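Side-chain contacts in peroxisomal acyl-CoA oxidase 1A (Solanum lycopersicum, PDB 2FON), which probably catalyses the FAD-dependent oxidation of acyl-CoA in peroxisomal beta-oxidation of fatty acids: residues A209-D214 with G219-I224; T299-R304 with K371-D376; R72-R77 with K654-K659; D55-L60 with Q102-M107. One frame throughout, in Å; residues are numbered along the deposited sequence.

How the contacts relate
Along the chain contact 4 closes first, then contacts 1 and 2 follow in series, while contact 3 spans almost the whole chain: its loop encloses contacts 1 and 2, and its segments alternate with those of contact 4. Contact 1 lies in the hairpin of strands 204-213 and 216-226, contact 2 between the long helices 297-328 and 347-380, contact 4 between helices 48-62 and 102-112. Contacts 2 and 4 come closest, with about 7 Å between nearest atoms; contacts 1 and 3 have centres 47 Å apart. Together they sample the N-terminal helical, middle beta and C-terminal helical parts of the acyl-CoA oxidase, contact 3 bringing residues near the two chain ends together beside the second subunit.

Contact 1 (A209-D214 with G219-I224); sequences ARLITD and GVNGFI
Ala-209 and Asn-221 form an antiparallel hydrogen-bonded pair, bound by Ala-209 N to Asn-221 O at 3.0 Å and Asn-221 N to Ala-209 O at 2.8 Å, and Arg-210 follows opposite Val-220 as a non-hydrogen-bonded pair. One more rung, Leu-211 N to Gly-219 O at 3.0 Å, is nearly straight at the hydrogen. The amide of Asn-221 shares that acceptor: ND2 reaches Gly-219 O at 3.1 Å from the face of the carbonyl plane opposite to Leu-211 N, so one oxygen is gripped by a main-chain and a side-chain donor. Asn-221 OD1 makes a weak bond to Ser-278. On the side of the sheet that carries Arg-210 and Val-220, the two side chains cross, with Arg-210 NH1 4.0 Å from Val-220 CG2. A bend at chi3 (68°) brings the guanidinium to that methyl, and the group is held by a salt bridge to Asp-217 and by the carbonyl oxygens of Gln-166 and Leu-168. Beyond the paired residues, Phe-223 turns its ring edge toward the first strand, CE1 standing 4.2 Å from Ala-209 CB and CZ 4.4 Å from Leu-211 CB. This is a beta hairpin of the acyl-CoA dehydrogenase-like middle domain, and the Val-220 side chain lies about 10 Å from the bound FAD. Strand 204-213 also pairs with 171-175 through Arg-210 and Ile-212, while Phe-223 packs on Ala-172 of that strand and meets Phe-181 of strand 180-184 edge to face.

Contact 2 (T299-R304 with K371-D376); sequences TMVYVR and KWLYTD
Tyr-374 reaches across to Val-301 and Tyr-302, between two helix segments running nearly antiparallel, at 169°, with axes 9.3 Å apart. At its base, CB lies 3.9 Å from CG1 of Val-301, the methyl that also sits against Tyr-374 CA; the same methyl extends the apolar patch to Leu-373 CD2 at 4.4 Å. With CG opposite the backbone N (chi1 168°), the ring is carried out toward helix 297-328. Its CD1 comes 4.0 Å from the backbone N of Tyr-302, and CE1 is 3.9 Å from Tyr-302 CB. Further out, CZ meets Tyr-302 CD1 at 4.2 Å. Here the edge of the Tyr-302 ring faces the flat of Tyr-374, a T-shaped pair with centroids 5.7 Å apart and planes at 73°. A serine in place of Tyr-374 would probably leave the edge of Tyr-302 without its partner face and open a gap beside Tyr-302 CB. Both helices belong to the C-alpha1 domain. Across these segments the joint relies on van der Waals packing and an aromatic pair, so its fit depends on complementary shape rather than on matched charges or hydrogen bonds.

Contact 3 (R72-R77 with K654-K659); sequences RTMLPR and KDPLNK
Met-74 and Pro-656 make a small, apolar surface contact between two loops, one leading into helix 77-97 in the N-terminal part of the oxidase and the other joining helices 644-652 and 666-675 near the C-terminal end. The touch is made by the sulfur: Met-74 SD lies 3.7 Å from Pro-656 CD, the ring carbon bonded to the proline nitrogen. Its methyl, CE, comes no nearer than 4.2 Å to the carbonyl oxygen of Lys-654. Met-74 sets CG between its backbone N and carbonyl carbon (chi1 46°) and then runs extended, which carries the thioether over to the other loop, although the nearest CA atoms, those of Met-74 and Asp-655, are 8.2 Å apart. The two side chains cross at a slant.

On the C-terminal side the loop is shaped by an Asx turn: Asp-655 OD1 accepts from Leu-657 N at 2.7 Å, the donor lying 35° out of the carboxylate plane. This turn leads into the short 3-10 segment 656-658, so Pro-656 is presented at its start. The other carboxylate oxygen, Asp-655 OD2, looks to the dimer partner instead, in a salt bridge with Arg-77 of the second subunit; the reciprocal bridge joins Arg-77 of this chain to Asp-655 of the second subunit. Arg-77 also pairs with Asp-243 of its own chain, while Asn-658 ND2 bonds to the backbone oxygen of Asp-243 of the second subunit.

Contact 4 (D55-L60 with Q102-M107); sequences DRISKL and QEEATM
Arg-56 and Glu-104 join the two helices by a salt bridge in which both terminal nitrogens of the guanidinium converge on one carboxylate oxygen. Arg-56 NH1 lies 3.0 Å from Glu-104 OE2, and NH2 makes a weak second bond to the same atom at 3.3 Å. That oxygen sits at the guanidinium edge, near its plane, yet NH1 approaches from above the carboxylate plane; the two flat groups are turned 75° apart. Beside this polar grip, Ile-57 points its CG2 methyl at Met-107, 4.0 Å from CB, with Met-107 CG close to Ile-57 CB.

The segments of helices 48-62 and 102-112 cross at -46° with axes 10.0 Å apart, an oblique helix pair within the N-terminal helical region of the acyl-CoA oxidase. Replacing Glu-104 by an alanine would probably cost Arg-56 this cross-helix partner and leave its guanidinium more able to turn.

A second shell fixes the charged ends. The bend of Arg-56 at chi3 (57°) turns its guanidinium toward helix 102-112, and NH2 also forms a salt bridge with Glu-52, one turn earlier on the same helix, so the arginine lies between two acids. Glu-104 OE1 accepts from the backbone N of Ser-101, just ahead of helix 102-112, as in one half of a capping box. Around the apolar pair, Leu-108 packs on Ile-57 and Leu-60, while Leu-53 and Thr-54 lie against Met-107.

Contact 1 (A209-D214 with G219-I224)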
loop_
_atom_site.group_PDB
_atom_site.type_symbol
_atom_site.label_atom_id
_atom_site.label_comp_id
_atom_site.label_asym_id
_atom_site.label_seq_id
_atom_site.Cartn_x
_atom_site.Cartn_y
_atom_site.Cartn_z
ATOM N N ALA B 209 5.432 27.650 -18.880
ATOM C CA ALA B 209 4.789 28.889 -18.435
ATOM C C ALA B 209 3.826 29.384 -19.503
ATOM O O ALA B 209 3.879 28.958 -20.675
ATOM C CB ALA B 209 5.827 29.954 -18.151
ATOM N N ARG B 210 2.934 30.279 -19.113
ATOM C CA ARG B 210 1.952 30.757 -20.067
ATOM C C ARG B 210 2.652 31.842 -20.854
ATOM O O ARG B 210 3.149 32.798 -20.265
ATOM C CB ARG B 210 0.705 31.349 -19.401
ATOM C CG ARG B 210 0.169 30.662 -18.151
ATOM C CD ARG B 210 -1.250 31.217 -17.816
ATOM N NE ARG B 210 -2.148 30.771 -18.884
ATOM C CZ ARG B 210 -2.584 29.516 -19.021
ATOM N NH1 ARG B 210 -2.276 28.595 -18.108
ATOM N NH2 ARG B 210 -3.339 29.181 -20.065
ATOM N N LEU B 211 2.690 31.708 -22.169
ATOM C CA LEU B 211 3.235 32.751 -23.015
ATOM C C LEU B 211 2.275 33.968 -23.139
ATOM O O LEU B 211 1.129 33.825 -23.606
ATOM C CB LEU B 211 3.646 32.185 -24.395
ATOM C CG LEU B 211 4.095 33.170 -25.471
ATOM C CD1 LEU B 211 5.303 33.998 -25.066
ATOM C CD2 LEU B 211 4.402 32.416 -26.731
ATOM N N ILE B 212 2.755 35.133 -22.697
ATOM C CA ILE B 212 2.059 36.400 -22.836
ATOM C C ILE B 212 2.870 37.305 -23.796
ATOM O O ILE B 212 4.001 37.729 -23.506
ATOM C CB ILE B 212 1.925 37.135 -21.457
ATOM C CG1 ILE B 212 1.313 36.227 -20.363
ATOM C CG2 ILE B 212 1.209 38.490 -21.610
ATOM C CD1 ILE B 212 0.044 35.537 -20.779
ATOM N N THR B 213 2.297 37.579 -24.953
ATOM C CA THR B 213 2.941 38.424 -25.927
ATOM C C THR B 213 1.823 39.058 -26.731
ATOM O O THR B 213 0.763 38.446 -26.902
ATOM C CB THR B 213 3.994 37.667 -26.820
ATOM O OG1 THR B 213 4.595 38.583 -27.732
ATOM C CG2 THR B 213 3.382 36.581 -27.642
ATOM N N ASP B 214 2.053 40.299 -27.182
ATOM C CA ASP B 214 1.014 41.107 -27.843
ATOM C C ASP B 214 -0.235 41.290 -26.950
ATOM O O ASP B 214 -1.362 41.280 -27.444
ATOM C CB ASP B 214 0.626 40.447 -29.181
ATOM C CG ASP B 214 0.104 41.429 -30.213
ATOM O OD1 ASP B 214 -0.391 42.539 -29.870
ATOM O OD2 ASP B 214 0.178 41.060 -31.403
ATOM N N GLY B 219 -1.172 30.487 -24.222
ATOM C CA GLY B 219 -1.066 29.180 -23.558
ATOM C C GLY B 219 0.336 28.665 -23.206
ATOM O O GLY B 219 1.341 29.321 -23.442
ATOM N N VAL B 220 0.397 27.465 -22.651
ATOM C CA VAL B 220 1.634 26.996 -22.059
ATOM C C VAL B 220 2.784 26.638 -23.053
ATOM O O VAL B 220 2.562 25.961 -24.048
ATOM C CB VAL B 220 1.325 25.861 -21.120
ATOM C CG1 VAL B 220 2.586 25.190 -20.696
ATOM C CG2 VAL B 220 0.544 26.392 -19.919
ATOM N N ASN B 221 3.994 27.147 -22.787
ATOM C CA ASN B 221 5.159 26.724 -23.547
ATOM C C ASN B 221 6.394 26.460 -22.741
ATOM O O ASN B 221 6.447 26.729 -21.559
ATOM C CB ASN B 221 5.511 27.749 -24.575
ATOM C CG ASN B 221 4.568 27.749 -25.714
ATOM O OD1 ASN B 221 4.892 27.294 -26.805
ATOM N ND2 ASN B 221 3.377 28.264 -25.477
ATOM N N GLY B 222 7.408 25.926 -23.404
ATOM C CA GLY B 222 8.627 25.488 -22.724
ATOM C C GLY B 222 9.694 26.531 -22.916
ATOM O O GLY B 222 9.898 26.974 -24.030
ATOM N N PHE B 223 10.371 26.916 -21.842
ATOM C CA PHE B 223 11.472 27.848 -21.944
ATOM C C PHE B 223 12.718 27.284 -21.308
ATOM O O PHE B 223 12.668 26.709 -20.217
ATOM C CB PHE B 223 11.101 29.143 -21.264
ATOM C CG PHE B 223 9.870 29.749 -21.815
ATOM C CD1 PHE B 223 8.626 29.216 -21.517
ATOM C CD2 PHE B 223 9.945 30.832 -22.673
ATOM C CE1 PHE B 223 7.478 29.776 -22.041
ATOM C CE2 PHE B 223 8.814 31.412 -23.209
ATOM C CZ PHE B 223 7.577 30.892 -22.905
ATOM N N ILE B 224 13.835 27.427 -22.003
ATOM C CA ILE B 224 15.117 27.045 -21.455
ATOM C C ILE B 224 15.673 28.186 -20.615
ATOM O O ILE B 224 16.239 29.126 -21.159
ATOM C CB ILE B 224 16.115 26.720 -22.555
ATOM C CG1 ILE B 224 15.542 25.671 -23.496
ATOM C CG2 ILE B 224 17.440 26.250 -21.949
ATOM C CD1 ILE B 224 16.390 25.486 -24.761
#

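Contact 2 (T299-R304 with K371-D376)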
loop_
_atom_site.group_PDB
_atom_site.type_symbol
_atom_site.label_atom_id
_atom_site.label_comp_id
_atom_site.label_asym_id
_atom_site.label_seq_id
_atom_site.Cartn_x
_atom_site.Cartn_y
_atom_site.Cartn_z
ATOM N N THR B 299 5.848 11.353 -29.007
ATOM C CA THR B 299 6.543 11.258 -27.704
ATOM C C THR B 299 5.646 10.796 -26.513
ATOM O O THR B 299 6.150 10.199 -25.544
ATOM C CB THR B 299 7.418 12.521 -27.411
ATOM O OG1 THR B 299 8.623 12.437 -28.186
ATOM C CG2 THR B 299 7.783 12.648 -25.929
ATOM N N MET B 300 4.327 11.017 -26.605
ATOM C CA MET B 300 3.407 10.424 -25.627
ATOM C C MET B 300 3.673 8.933 -25.625
ATOM O O MET B 300 4.066 8.357 -24.608
ATOM C CB MET B 300 1.907 10.719 -25.951
ATOM N N VAL B 301 3.504 8.324 -26.788
ATOM C CA VAL B 301 3.584 6.874 -26.911
ATOM C C VAL B 301 4.882 6.325 -26.342
ATOM O O VAL B 301 4.860 5.321 -25.635
ATOM C CB VAL B 301 3.431 6.431 -28.370
ATOM C CG1 VAL B 301 3.296 4.918 -28.446
ATOM C CG2 VAL B 301 2.228 7.134 -29.005
ATOM N N TYR B 302 5.993 7.005 -26.637
ATOM C CA TYR B 302 7.312 6.590 -26.205
ATOM C C TYR B 302 7.377 6.602 -24.687
ATOM O O TYR B 302 7.755 5.607 -24.058
ATOM C CB TYR B 302 8.393 7.506 -26.791
ATOM C CG TYR B 302 9.800 7.071 -26.438
ATOM C CD1 TYR B 302 10.563 6.286 -27.321
ATOM C CD2 TYR B 302 10.369 7.438 -25.212
ATOM C CE1 TYR B 302 11.863 5.880 -26.988
ATOM C CE2 TYR B 302 11.647 7.028 -24.854
ATOM C CZ TYR B 302 12.401 6.253 -25.740
ATOM O OH TYR B 302 13.686 5.876 -25.345
ATOM N N VAL B 303 7.013 7.727 -24.090
ATOM C CA VAL B 303 7.102 7.826 -22.663
ATOM C C VAL B 303 6.179 6.816 -21.982
ATOM O O VAL B 303 6.633 6.020 -21.151
ATOM C CB VAL B 303 6.794 9.224 -22.156
ATOM C CG1 VAL B 303 7.056 9.266 -20.641
ATOM C CG2 VAL B 303 7.653 10.264 -22.874
ATOM N N ARG B 304 4.896 6.826 -22.320
ATOM C CA ARG B 304 3.998 5.868 -21.721
ATOM C C ARG B 304 4.574 4.441 -21.851
ATOM O O ARG B 304 4.579 3.679 -20.882
ATOM C CB ARG B 304 2.606 5.935 -22.347
ATOM C CG ARG B 304 1.959 7.291 -22.404
ATOM C CD ARG B 304 1.587 7.786 -21.049
ATOM N NE ARG B 304 0.738 8.983 -21.052
ATOM C CZ ARG B 304 -0.264 9.228 -21.911
ATOM N NH1 ARG B 304 -0.577 8.334 -22.866
ATOM N NH2 ARG B 304 -0.971 10.364 -21.784
ATOM N N LYS B 371 5.976 -1.015 -28.020
ATOM C CA LYS B 371 7.179 -0.807 -28.823
ATOM C C LYS B 371 6.742 -0.786 -30.236
ATOM O O LYS B 371 7.133 0.091 -30.968
ATOM C CB LYS B 371 8.107 -2.000 -28.647
ATOM C CG LYS B 371 9.568 -1.728 -28.777
ATOM C CD LYS B 371 10.284 -2.212 -27.495
ATOM C CE LYS B 371 11.728 -1.650 -27.423
ATOM N NZ LYS B 371 12.461 -2.159 -26.214
ATOM N N TRP B 372 5.920 -1.758 -30.626
ATOM C CA TRP B 372 5.435 -1.825 -32.010
ATOM C C TRP B 372 4.510 -0.668 -32.277
ATOM O O TRP B 372 4.645 -0.007 -33.297
ATOM C CB TRP B 372 4.724 -3.146 -32.337
ATOM C CG TRP B 372 4.042 -3.144 -33.684
ATOM C CD1 TRP B 372 4.627 -3.378 -34.913
ATOM C CD2 TRP B 372 2.656 -2.862 -33.957
ATOM N NE1 TRP B 372 3.694 -3.272 -35.911
ATOM C CE2 TRP B 372 2.476 -2.959 -35.356
ATOM C CE3 TRP B 372 1.551 -2.525 -33.156
ATOM C CZ2 TRP B 372 1.220 -2.736 -35.972
ATOM C CZ3 TRP B 372 0.297 -2.307 -33.773
ATOM C CH2 TRP B 372 0.148 -2.416 -35.156
ATOM N N LEU B 373 3.585 -0.417 -31.355
ATOM C CA LEU B 373 2.631 0.655 -31.541
ATOM C C LEU B 373 3.334 1.990 -31.743
ATOM O O LEU B 373 2.861 2.842 -32.496
ATOM C CB LEU B 373 1.608 0.743 -30.403
ATOM C CG LEU B 373 0.575 1.843 -30.735
ATOM C CD1 LEU B 373 -0.455 1.438 -31.783
ATOM C CD2 LEU B 373 -0.093 2.364 -29.477
ATOM N N TYR B 374 4.473 2.163 -31.088
ATOM C CA TYR B 374 5.271 3.377 -31.289
ATOM C C TYR B 374 5.810 3.487 -32.709
ATOM O O TYR B 374 5.775 4.563 -33.281
ATOM C CB TYR B 374 6.411 3.495 -30.262
ATOM C CG TYR B 374 7.417 4.560 -30.618
ATOM C CD1 TYR B 374 7.167 5.903 -30.316
ATOM C CD2 TYR B 374 8.610 4.234 -31.273
ATOM C CE1 TYR B 374 8.090 6.904 -30.651
ATOM C CE2 TYR B 374 9.534 5.217 -31.613
ATOM C CZ TYR B 374 9.269 6.558 -31.302
ATOM O OH TYR B 374 10.174 7.557 -31.642
ATOM N N THR B 375 6.314 2.388 -33.267
ATOM C CA THR B 375 6.820 2.395 -34.638
ATOM C C THR B 375 5.663 2.678 -35.607
ATOM O O THR B 375 5.800 3.468 -36.536
ATOM C CB THR B 375 7.557 1.062 -34.990
ATOM O OG1 THR B 375 8.353 0.625 -33.876
ATOM C CG2 THR B 375 8.458 1.215 -36.201
ATOM N N ASP B 376 4.513 2.061 -35.371
ATOM C CA ASP B 376 3.344 2.282 -36.220
ATOM C C ASP B 376 2.859 3.742 -36.255
ATOM O O ASP B 376 2.600 4.288 -37.331
ATOM C CB ASP B 376 2.202 1.350 -35.803
ATOM C CG ASP B 376 0.987 1.421 -36.749
ATOM O OD1 ASP B 376 -0.088 1.856 -36.277
ATOM O OD2 ASP B 376 1.097 1.033 -37.942
#

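Contact 3 (R72-R77 with K654-K659)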
loop_
_atom_site.group_PDB
_atom_site.type_symbol
_atom_site.label_atom_id
_atom_site.label_comp_id
_atom_site.label_asym_id
_atom_site.label_seq_id
_atom_site.Cartn_x
_atom_site.Cartn_y
_atom_site.Cartn_z
ATOM N N ARG B 72 22.934 2.106 2.388
ATOM C CA ARG B 72 22.216 3.262 1.836
ATOM C C ARG B 72 21.024 3.735 2.642
ATOM O O ARG B 72 20.839 4.915 2.849
ATOM C CB ARG B 72 21.813 3.059 0.383
ATOM C CG ARG B 72 21.886 4.401 -0.413
ATOM C CD ARG B 72 21.396 4.242 -1.837
ATOM N NE ARG B 72 20.255 3.342 -1.764
ATOM C CZ ARG B 72 18.969 3.696 -1.730
ATOM N NH1 ARG B 72 18.531 4.974 -1.858
ATOM N NH2 ARG B 72 18.110 2.698 -1.652
ATOM N N THR B 73 20.233 2.788 3.089
ATOM C CA THR B 73 19.025 3.010 3.865
ATOM C C THR B 73 19.199 3.741 5.205
ATOM O O THR B 73 18.250 4.351 5.678
ATOM C CB THR B 73 18.336 1.630 4.048
ATOM O OG1 THR B 73 17.502 1.393 2.901
ATOM C CG2 THR B 73 17.539 1.515 5.373
ATOM N N MET B 74 20.388 3.688 5.806
ATOM C CA MET B 74 20.659 4.377 7.087
ATOM C C MET B 74 21.419 5.726 7.001
ATOM O O MET B 74 21.808 6.285 8.008
ATOM C CB MET B 74 21.298 3.424 8.124
ATOM C CG MET B 74 22.451 2.532 7.625
ATOM S SD MET B 74 23.179 1.522 8.975
ATOM C CE MET B 74 24.788 0.992 8.293
ATOM N N LEU B 75 21.615 6.272 5.808
ATOM C CA LEU B 75 22.337 7.544 5.689
ATOM C C LEU B 75 21.424 8.745 5.989
ATOM O O LEU B 75 20.264 8.766 5.568
ATOM C CB LEU B 75 23.004 7.677 4.309
ATOM C CG LEU B 75 24.171 6.690 4.017
ATOM C CD1 LEU B 75 24.578 6.701 2.542
ATOM C CD2 LEU B 75 25.384 6.875 4.894
ATOM N N PRO B 76 21.923 9.741 6.734
ATOM C CA PRO B 76 21.088 10.948 6.812
ATOM C C PRO B 76 21.042 11.569 5.436
ATOM O O PRO B 76 21.974 11.390 4.654
ATOM C CB PRO B 76 21.859 11.875 7.781
ATOM C CG PRO B 76 22.927 11.060 8.406
ATOM C CD PRO B 76 23.174 9.852 7.510
ATOM N N ARG B 77 19.985 12.299 5.142
ATOM C CA ARG B 77 19.767 12.903 3.835
ATOM C C ARG B 77 21.029 13.536 3.210
ATOM O O ARG B 77 21.401 13.174 2.069
ATOM C CB ARG B 77 18.611 13.910 3.920
ATOM C CG ARG B 77 18.132 14.436 2.590
ATOM C CD ARG B 77 16.830 13.801 2.163
ATOM N NE ARG B 77 16.672 14.065 0.752
ATOM C CZ ARG B 77 15.932 15.040 0.256
ATOM N NH1 ARG B 77 15.254 15.834 1.092
ATOM N NH2 ARG B 77 15.905 15.219 -1.080
ATOM N N LYS B 654 24.254 -4.995 12.511
ATOM C CA LYS B 654 24.871 -3.843 11.855
ATOM C C LYS B 654 24.044 -2.544 11.970
ATOM O O LYS B 654 24.569 -1.456 11.708
ATOM C CB LYS B 654 25.138 -4.153 10.375
ATOM C CG LYS B 654 25.787 -5.502 10.171
ATOM C CD LYS B 654 26.827 -5.464 9.038
ATOM C CE LYS B 654 27.071 -6.863 8.453
ATOM N NZ LYS B 654 27.178 -6.756 6.985
ATOM N N ASP B 655 22.767 -2.631 12.347
ATOM C CA ASP B 655 22.029 -1.436 12.731
ATOM C C ASP B 655 22.791 -0.587 13.798
ATOM O O ASP B 655 23.408 -1.124 14.721
ATOM C CB ASP B 655 20.621 -1.792 13.203
ATOM C CG ASP B 655 19.821 -0.547 13.674
ATOM O OD1 ASP B 655 19.988 -0.128 14.857
ATOM O OD2 ASP B 655 19.016 0.011 12.868
ATOM N N PRO B 656 22.740 0.747 13.666
ATOM C CA PRO B 656 23.312 1.714 14.630
ATOM C C PRO B 656 23.075 1.367 16.121
ATOM O O PRO B 656 23.999 1.454 16.965
ATOM C CB PRO B 656 22.604 3.046 14.281
ATOM C CG PRO B 656 21.719 2.752 13.074
ATOM C CD PRO B 656 22.099 1.419 12.522
ATOM N N LEU B 657 21.850 0.963 16.438
ATOM C CA LEU B 657 21.538 0.608 17.812
ATOM C C LEU B 657 22.390 -0.527 18.353
ATOM O O LEU B 657 22.632 -0.561 19.565
ATOM C CB LEU B 657 20.059 0.313 17.985
ATOM C CG LEU B 657 19.203 1.557 17.845
ATOM C CD1 LEU B 657 17.757 1.083 17.813
ATOM C CD2 LEU B 657 19.490 2.620 18.953
ATOM N N ASN B 658 22.874 -1.410 17.478
ATOM C CA ASN B 658 23.672 -2.541 17.930
ATOM C C ASN B 658 25.139 -2.250 18.231
ATOM O O ASN B 658 25.847 -3.107 18.727
ATOM C CB ASN B 658 23.420 -3.770 17.063
ATOM C CG ASN B 658 22.050 -4.415 17.387
ATOM O OD1 ASN B 658 21.718 -4.594 18.567
ATOM N ND2 ASN B 658 21.236 -4.715 16.357
ATOM N N LYS B 659 25.575 -1.012 18.009
ATOM C CA LYS B 659 26.971 -0.622 18.336
ATOM C C LYS B 659 27.393 -0.870 19.799
ATOM O O LYS B 659 28.542 -1.162 20.049
ATOM C CB LYS B 659 27.262 0.822 17.907
ATOM C CG LYS B 659 26.734 1.094 16.463
ATOM C CD LYS B 659 27.218 2.441 15.898
ATOM C CE LYS B 659 27.039 2.533 14.370
ATOM N NZ LYS B 659 28.227 3.285 13.824
#

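Contact 4 (D55-L60 with Q102-M107)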
loop_
_atom_site.group_PDB
_atom_site.type_symbol
_atom_site.label_atom_id
_atom_site.label_comp_id
_atom_site.label_asym_id
_atom_site.label_seq_id
_atom_site.Cartn_x
_atom_site.Cartn_y
_atom_site.Cartn_z
ATOM N N ASP B 55 22.413 -8.574 -19.695
ATOM C CA ASP B 55 23.251 -9.427 -18.870
ATOM C C ASP B 55 24.642 -8.866 -18.571
ATOM O O ASP B 55 25.168 -9.030 -17.467
ATOM C CB ASP B 55 23.396 -10.811 -19.491
ATOM C CG ASP B 55 24.014 -11.803 -18.543
ATOM O OD1 ASP B 55 23.472 -11.950 -17.420
ATOM O OD2 ASP B 55 25.033 -12.436 -18.920
ATOM N N ARG B 56 25.237 -8.213 -19.559
ATOM C CA ARG B 56 26.611 -7.768 -19.425
ATOM C C ARG B 56 26.671 -6.440 -18.636
ATOM O O ARG B 56 27.673 -6.156 -17.983
ATOM C CB ARG B 56 27.263 -7.679 -20.819
ATOM C CG ARG B 56 28.419 -6.680 -20.993
ATOM C CD ARG B 56 29.010 -6.750 -22.440
ATOM N NE ARG B 56 28.005 -6.505 -23.492
ATOM C CZ ARG B 56 27.566 -5.294 -23.859
ATOM N NH1 ARG B 56 28.047 -4.175 -23.303
ATOM N NH2 ARG B 56 26.638 -5.211 -24.802
ATOM N N ILE B 57 25.618 -5.631 -18.698
ATOM C CA ILE B 57 25.673 -4.349 -18.033
ATOM C C ILE B 57 25.274 -4.525 -16.559
ATOM O O ILE B 57 25.882 -3.975 -15.667
ATOM C CB ILE B 57 24.770 -3.335 -18.709
ATOM C CG1 ILE B 57 25.190 -3.142 -20.157
ATOM C CG2 ILE B 57 24.764 -2.030 -17.915
ATOM C CD1 ILE B 57 26.474 -2.415 -20.348
ATOM N N SER B 58 24.216 -5.296 -16.355
ATOM C CA SER B 58 23.884 -5.942 -15.103
ATOM C C SER B 58 25.078 -6.308 -14.269
ATOM O O SER B 58 25.235 -5.799 -13.174
ATOM C CB SER B 58 23.183 -7.255 -15.412
ATOM O OG SER B 58 21.832 -7.046 -15.282
ATOM N N LYS B 59 25.873 -7.252 -14.773
ATOM C CA LYS B 59 26.878 -7.891 -13.970
ATOM C C LYS B 59 28.035 -6.958 -13.771
ATOM O O LYS B 59 28.783 -7.026 -12.781
ATOM C CB LYS B 59 27.302 -9.200 -14.607
ATOM C CG LYS B 59 26.583 -10.331 -13.924
ATOM C CD LYS B 59 26.374 -11.517 -14.853
ATOM C CE LYS B 59 25.125 -12.274 -14.386
ATOM N NZ LYS B 59 25.136 -13.640 -14.980
ATOM N N LEU B 60 28.131 -6.041 -14.701
ATOM C CA LEU B 60 29.165 -5.077 -14.642
ATOM C C LEU B 60 28.837 -3.973 -13.622
ATOM O O LEU B 60 29.728 -3.386 -13.030
ATOM C CB LEU B 60 29.320 -4.525 -16.030
ATOM C CG LEU B 60 30.381 -3.484 -16.153
ATOM C CD1 LEU B 60 31.128 -3.771 -17.461
ATOM C CD2 LEU B 60 29.740 -2.028 -16.021
ATOM N N GLN B 102 24.299 5.343 -25.843
ATOM C CA GLN B 102 23.205 5.875 -25.014
ATOM C C GLN B 102 22.194 4.800 -24.544
ATOM O O GLN B 102 21.702 4.811 -23.383
ATOM C CB GLN B 102 22.506 7.055 -25.691
ATOM C CG GLN B 102 23.250 8.437 -25.526
ATOM C CD GLN B 102 22.512 9.585 -26.277
ATOM O OE1 GLN B 102 21.853 9.328 -27.287
ATOM N NE2 GLN B 102 22.633 10.842 -25.792
ATOM N N GLU B 103 21.917 3.842 -25.416
ATOM C CA GLU B 103 21.113 2.695 -25.010
ATOM C C GLU B 103 21.795 2.009 -23.824
ATOM O O GLU B 103 21.195 1.861 -22.743
ATOM C CB GLU B 103 20.882 1.780 -26.202
ATOM C CG GLU B 103 20.580 0.336 -25.936
ATOM C CD GLU B 103 20.761 -0.515 -27.226
ATOM O OE1 GLU B 103 20.033 -1.536 -27.416
ATOM O OE2 GLU B 103 21.652 -0.152 -28.046
ATOM N N GLU B 104 23.067 1.671 -24.003
ATOM C CA GLU B 104 23.830 1.021 -22.942
ATOM C C GLU B 104 23.881 1.809 -21.618
ATOM O O GLU B 104 23.710 1.218 -20.546
ATOM C CB GLU B 104 25.217 0.713 -23.428
ATOM C CG GLU B 104 25.250 -0.543 -24.197
ATOM C CD GLU B 104 26.595 -0.749 -24.916
ATOM O OE1 GLU B 104 27.215 0.251 -25.352
ATOM O OE2 GLU B 104 27.031 -1.924 -25.047
ATOM N N ALA B 105 24.097 3.123 -21.723
ATOM C CA ALA B 105 24.068 4.046 -20.614
ATOM C C ALA B 105 22.725 4.064 -19.925
ATOM O O ALA B 105 22.647 4.243 -18.693
ATOM C CB ALA B 105 24.411 5.428 -21.080
ATOM N N THR B 106 21.644 3.904 -20.676
ATOM C CA THR B 106 20.336 3.814 -19.978
ATOM C C THR B 106 20.310 2.596 -19.010
ATOM O O THR B 106 20.002 2.733 -17.799
ATOM C CB THR B 106 19.151 3.729 -20.966
ATOM O OG1 THR B 106 19.380 4.631 -22.066
ATOM C CG2 THR B 106 17.907 4.097 -20.297
ATOM N N MET B 107 20.634 1.432 -19.573
ATOM C CA MET B 107 20.824 0.219 -18.864
ATOM C C MET B 107 21.737 0.482 -17.666
ATOM O O MET B 107 21.374 0.161 -16.540
ATOM C CB MET B 107 21.464 -0.813 -19.812
ATOM C CG MET B 107 20.874 -2.243 -19.805
ATOM S SD MET B 107 19.049 -2.249 -19.908
ATOM C CE MET B 107 18.661 -3.822 -20.688
#